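Side-chain contacts in EscN (Escherichia coli O127:H6, PDB 2OBL), which belongs to the ATP synthase alpha/beta family of P-loop proteins and is a component of the bacterial type III secretion system: residues A[170-175]-A[197-202]; A[190-195]-A[230-235]. The protein carries 1 engineered substitution. One frame throughout, in Å; residues are numbered along the deposited sequence.

In the fold
Strand 161-167 of the central sheet runs into helix 169-182, which carries the first segment of interaction 1. A loop then leads through 190-195, the first segment of interaction 2, into helix 194-204, where 197-202 turns back to close interaction 1. The chain re-enters the sheet through strands 208-209 and 214-222 before helix 231-239 closes interaction 2. The segments alternate, so the two closures cross, with helix 194-204 shared between them. Their centres lie about 8 Å apart, and Ala173 and Phe197 of interaction 1 pack on Phe192 and Ile232 of interaction 2. Together they tie three helices at one end of the nucleotide-binding-domain fold.

Interaction 1 (A[170-175]-A[197-202]); sequences TRYARA and FSSLPK
Tyr172 of helix 169-182 reaches Ser199 of helix 194-204 with its phenol oxygen, and a single directed hydrogen bond carries the contact: Tyr172 OH donates to Ser199 OG over 2.7 Å. The serine oxygen lies at the edge of the tyrosine ring, near its plane, and the angle CZ-OH-OG is about 121°, as suits a phenol proton lying in the ring plane. The bond bends toward the CE2 corner, where Ser199 OG also comes within 3.6 Å of Tyr172 CE2. In the tyrosine, CG lies roughly anti to the backbone N (chi1 153°), which carries the ring out toward helix 194-204. On the opposing helix, Ser199 holds OG between its backbone N and carbonyl carbon (chi1 80°), which also lets it bond to Val196 O, one turn back.

Leu200 adds a looser apolar touch at the same corner: its CD2 methyl stands 4.3 Å from Tyr172 CE2, approaching the ring obliquely. Met142, Ala145 and Phe146 of helix 138-156 also pack on the tyrosine, so its ring sits among three helices of the nucleotide-binding-domain fold. Chemically, Ser199 OG accepts from the phenol and donates to the carbonyl oxygen of Val196, so the two bonds form a short chain; it satisfies both buried hydroxyls and probably helps to hold the rotation of the tyrosine ring between its apolar neighbours.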
# COMPACT_ATOMS: atom_id res chain seq x y z
N THR A 170 6.76 8.66 -3.66
CA THR A 170 6.87 10.10 -3.93
C THR A 170 8.17 10.69 -3.37
O THR A 170 8.89 11.41 -4.07
CB THR A 170 5.68 10.84 -3.32
OG1 THR A 170 4.47 10.36 -3.94
CG2 THR A 170 5.82 12.36 -3.53
N ARG A 171 8.47 10.40 -2.11
CA ARG A 171 9.67 10.99 -1.49
C ARG A 171 10.94 10.27 -1.91
O ARG A 171 12.02 10.88 -1.97
CB ARG A 171 9.52 11.09 0.03
CG ARG A 171 8.44 12.10 0.43
CD ARG A 171 8.56 12.51 1.89
NE ARG A 171 7.34 13.15 2.39
CZ ARG A 171 7.17 14.46 2.44
NH1 ARG A 171 8.14 15.27 2.01
NH2 ARG A 171 6.04 14.97 2.93
N TYR A 172 10.80 8.98 -2.25
CA TYR A 172 11.90 8.27 -2.88
C TYR A 172 12.27 9.00 -4.17
O TYR A 172 13.46 9.23 -4.45
CB TYR A 172 11.52 6.82 -3.25
CG TYR A 172 12.36 6.37 -4.42
CD1 TYR A 172 13.67 5.93 -4.24
CD2 TYR A 172 11.87 6.42 -5.73
CE1 TYR A 172 14.46 5.57 -5.31
CE2 TYR A 172 12.65 6.05 -6.81
CZ TYR A 172 13.96 5.63 -6.58
OH TYR A 172 14.74 5.27 -7.65
N ALA A 173 11.26 9.34 -4.96
CA ALA A 173 11.49 9.96 -6.28
C ALA A 173 12.11 11.35 -6.16
O ALA A 173 12.94 11.75 -6.98
CB ALA A 173 10.19 10.02 -7.08
N ARG A 174 11.70 12.10 -5.14
CA ARG A 174 12.27 13.42 -4.93
C ARG A 174 13.74 13.29 -4.54
O ARG A 174 14.57 14.08 -4.98
CB ARG A 174 11.50 14.18 -3.85
CG ARG A 174 10.10 14.59 -4.31
CD ARG A 174 9.33 15.16 -3.13
NE ARG A 174 7.95 15.46 -3.49
CZ ARG A 174 7.02 15.82 -2.61
NH1 ARG A 174 7.34 15.94 -1.32
NH2 ARG A 174 5.78 16.09 -3.01
N ALA A 175 14.06 12.29 -3.73
CA ALA A 175 15.47 12.03 -3.39
C ALA A 175 16.25 11.62 -4.65
O ALA A 175 17.33 12.14 -4.91
CB ALA A 175 15.57 10.94 -2.31
N PHE A 197 12.63 8.29 -13.70
CA PHE A 197 11.61 7.56 -14.45
C PHE A 197 12.01 6.13 -14.76
O PHE A 197 11.24 5.20 -14.54
CB PHE A 197 11.22 8.32 -15.71
CG PHE A 197 10.56 9.63 -15.43
CD1 PHE A 197 9.28 9.66 -14.91
CD2 PHE A 197 11.24 10.82 -15.62
CE1 PHE A 197 8.65 10.87 -14.62
CE2 PHE A 197 10.63 12.03 -15.35
CZ PHE A 197 9.34 12.06 -14.84
N SER A 198 13.24 5.94 -15.22
CA SER A 198 13.67 4.59 -15.55
C SER A 198 13.81 3.70 -14.30
O SER A 198 13.71 2.48 -14.40
CB SER A 198 14.93 4.61 -16.41
OG SER A 198 16.04 5.08 -15.68
N SER A 199 13.98 4.31 -13.13
CA SER A 199 14.15 3.52 -11.90
C SER A 199 12.83 2.90 -11.44
O SER A 199 12.81 1.87 -10.76
CB SER A 199 14.75 4.36 -10.76
OG SER A 199 13.74 5.16 -10.14
N LEU A 200 11.71 3.55 -11.79
CA LEU A 200 10.41 3.11 -11.27
C LEU A 200 10.04 1.69 -11.68
O LEU A 200 9.74 0.87 -10.82
CB LEU A 200 9.29 4.09 -11.65
CG LEU A 200 9.40 5.50 -11.07
CD1 LEU A 200 8.28 6.38 -11.63
CD2 LEU A 200 9.32 5.45 -9.54
N PRO A 201 10.05 1.38 -12.99
CA PRO A 201 9.70 -0.00 -13.32
C PRO A 201 10.75 -1.00 -12.84
O PRO A 201 10.42 -2.15 -12.54
CB PRO A 201 9.59 0.01 -14.85
CG PRO A 201 10.38 1.19 -15.29
CD PRO A 201 10.27 2.20 -14.19
N LYS A 202 12.00 -0.57 -12.74
CA LYS A 202 13.06 -1.46 -12.26
C LYS A 202 12.81 -1.85 -10.80
O LYS A 202 12.99 -3.00 -10.43
CB LYS A 202 14.43 -0.80 -12.40
CG LYS A 202 14.84 -0.60 -13.85
CD LYS A 202 16.33 -0.77 -14.01
CE LYS A 202 16.70 -1.02 -15.46
NZ LYS A 202 18.03 -1.69 -15.56

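Interaction 2 (A[190-195]-A[230-235]); sequences GGFPPS and DPIGDE. With CA (calcium ion), chain B.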
# COMPACT_ATOMS: atom_id res chain seq x y z
N GLY A 190 8.63 17.87 -15.19
CA GLY A 190 8.21 18.22 -13.82
C GLY A 190 9.35 18.38 -12.84
O GLY A 190 9.16 18.24 -11.63
N GLY A 191 10.55 18.66 -13.35
CA GLY A 191 11.72 18.79 -12.48
C GLY A 191 12.52 17.51 -12.29
O GLY A 191 13.61 17.54 -11.68
N PHE A 192 12.02 16.40 -12.85
CA PHE A 192 12.65 15.09 -12.71
C PHE A 192 13.55 14.73 -13.87
O PHE A 192 13.16 14.89 -15.03
CB PHE A 192 11.60 13.98 -12.52
CG PHE A 192 10.83 14.10 -11.23
CD1 PHE A 192 11.33 13.54 -10.06
CD2 PHE A 192 9.63 14.80 -11.18
CE1 PHE A 192 10.67 13.66 -8.86
CE2 PHE A 192 8.94 14.93 -9.98
CZ PHE A 192 9.45 14.37 -8.81
N PRO A 193 14.76 14.21 -13.57
CA PRO A 193 15.60 13.72 -14.67
C PRO A 193 15.22 12.31 -15.13
O PRO A 193 14.51 11.56 -14.42
CB PRO A 193 17.00 13.73 -14.06
CG PRO A 193 16.76 13.46 -12.57
CD PRO A 193 15.41 14.08 -12.25
N PRO A 194 15.68 11.94 -16.33
CA PRO A 194 15.42 10.62 -16.89
C PRO A 194 15.66 9.45 -15.93
O PRO A 194 14.86 8.50 -15.94
CB PRO A 194 16.37 10.56 -18.10
CG PRO A 194 16.45 12.00 -18.54
CD PRO A 194 16.46 12.78 -17.25
N SER A 195 16.71 9.52 -15.11
CA SER A 195 17.06 8.42 -14.20
C SER A 195 15.93 8.00 -13.25
O SER A 195 15.78 6.82 -12.94
CB SER A 195 18.32 8.74 -13.38
OG SER A 195 18.17 9.92 -12.61
N ASP A 230 2.02 15.71 -11.03
CA ASP A 230 3.02 14.80 -10.46
C ASP A 230 3.29 13.67 -11.46
O ASP A 230 2.56 12.68 -11.50
CB ASP A 230 2.57 14.24 -9.10
CG ASP A 230 3.39 13.04 -8.65
OD1 ASP A 230 4.51 12.86 -9.17
OD2 ASP A 230 2.90 12.26 -7.80
N PRO A 231 4.34 13.82 -12.26
CA PRO A 231 4.60 12.85 -13.31
C PRO A 231 5.08 11.49 -12.78
O PRO A 231 4.96 10.49 -13.48
CB PRO A 231 5.70 13.52 -14.14
CG PRO A 231 6.42 14.37 -13.17
CD PRO A 231 5.34 14.91 -12.25
N ILE A 232 5.61 11.47 -11.55
CA ILE A 232 6.05 10.21 -10.93
C ILE A 232 4.81 9.37 -10.62
O ILE A 232 4.74 8.20 -10.99
CB ILE A 232 6.86 10.47 -9.63
CG1 ILE A 232 8.17 11.20 -9.96
CG2 ILE A 232 7.12 9.17 -8.87
CD1 ILE A 232 9.07 10.44 -10.96
N GLY A 233 3.83 9.98 -9.97
CA GLY A 233 2.56 9.30 -9.64
C GLY A 233 1.91 8.77 -10.91
O GLY A 233 1.35 7.67 -10.92
N ASP A 234 2.00 9.56 -11.98
CA ASP A 234 1.36 9.19 -13.25
C ASP A 234 2.02 7.93 -13.81
O ASP A 234 1.34 7.02 -14.26
CB ASP A 234 1.44 10.31 -14.30
CG ASP A 234 0.60 11.52 -13.94
OD1 ASP A 234 -0.12 11.50 -12.93
OD2 ASP A 234 0.66 12.52 -14.68
N GLU A 235 3.34 7.89 -13.79
CA GLU A 235 4.05 6.73 -14.29
C GLU A 235 3.72 5.50 -13.45
O GLU A 235 3.55 4.42 -13.99
CB GLU A 235 5.58 6.96 -14.35
CG GLU A 235 6.00 8.08 -15.33
CD GLU A 235 5.50 7.88 -16.76
OE1 GLU A 235 5.32 6.72 -17.18
OE2 GLU A 235 5.31 8.90 -17.47
CA CA B . -1.11 13.70 -13.46
O HOH W 1 -0.18 13.85 -11.18
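Asp230 OD1 is gripped by two main-chain N-H groups at the start of helix 231-239, one of them from Ile232, whose side chain makes the main contact with Phe192. Gly233 N gives the nearly straight bond, 3.1 Å to Asp230 OD1 with an N-H...O angle of 171°, and comes from above the carboxylate plane; the bond from Ile232 N is weak and bent. Asp230 is thus the N-cap of this helix.

The capped turn presents Ile232 and Pro231 to the loop that leads into helix 194-204. Ile232 CG1 lies over the centre of one face of the Phe192 ring, 3.6 Å from its centroid and only 12° off the ring normal, a CH-pi contact. With CG1 anti to the carbonyl carbon (chi1 -65°), the ethyl branch of Ile232 projects onto the ring, and its CD1 continues to 3.9 Å from Phe192 CD1. Pro231 CG approaches obliquely from the same side of the ring plane, displaced toward the CD2-CE2 side, 3.8 Å from Phe192 CD2, and also meets Gly190 CA at 4.3 Å. Arg177 of helix 169-182 also packs on Phe192.

One turn along, Asp234 binds the calcium ion through both carboxylate oxygens, OD1 and OD2 each 2.5 Å from the metal. Asn229 OD1 and a water complete the ligands in the model, and that water accepts from Asp230 N. The beginning of the helix therefore has two chemically distinct sides: an apolar one, where dispersion and CH-pi contact hold the loop against it, and a polar one, where the metal and its water link the helix to the chain just before it.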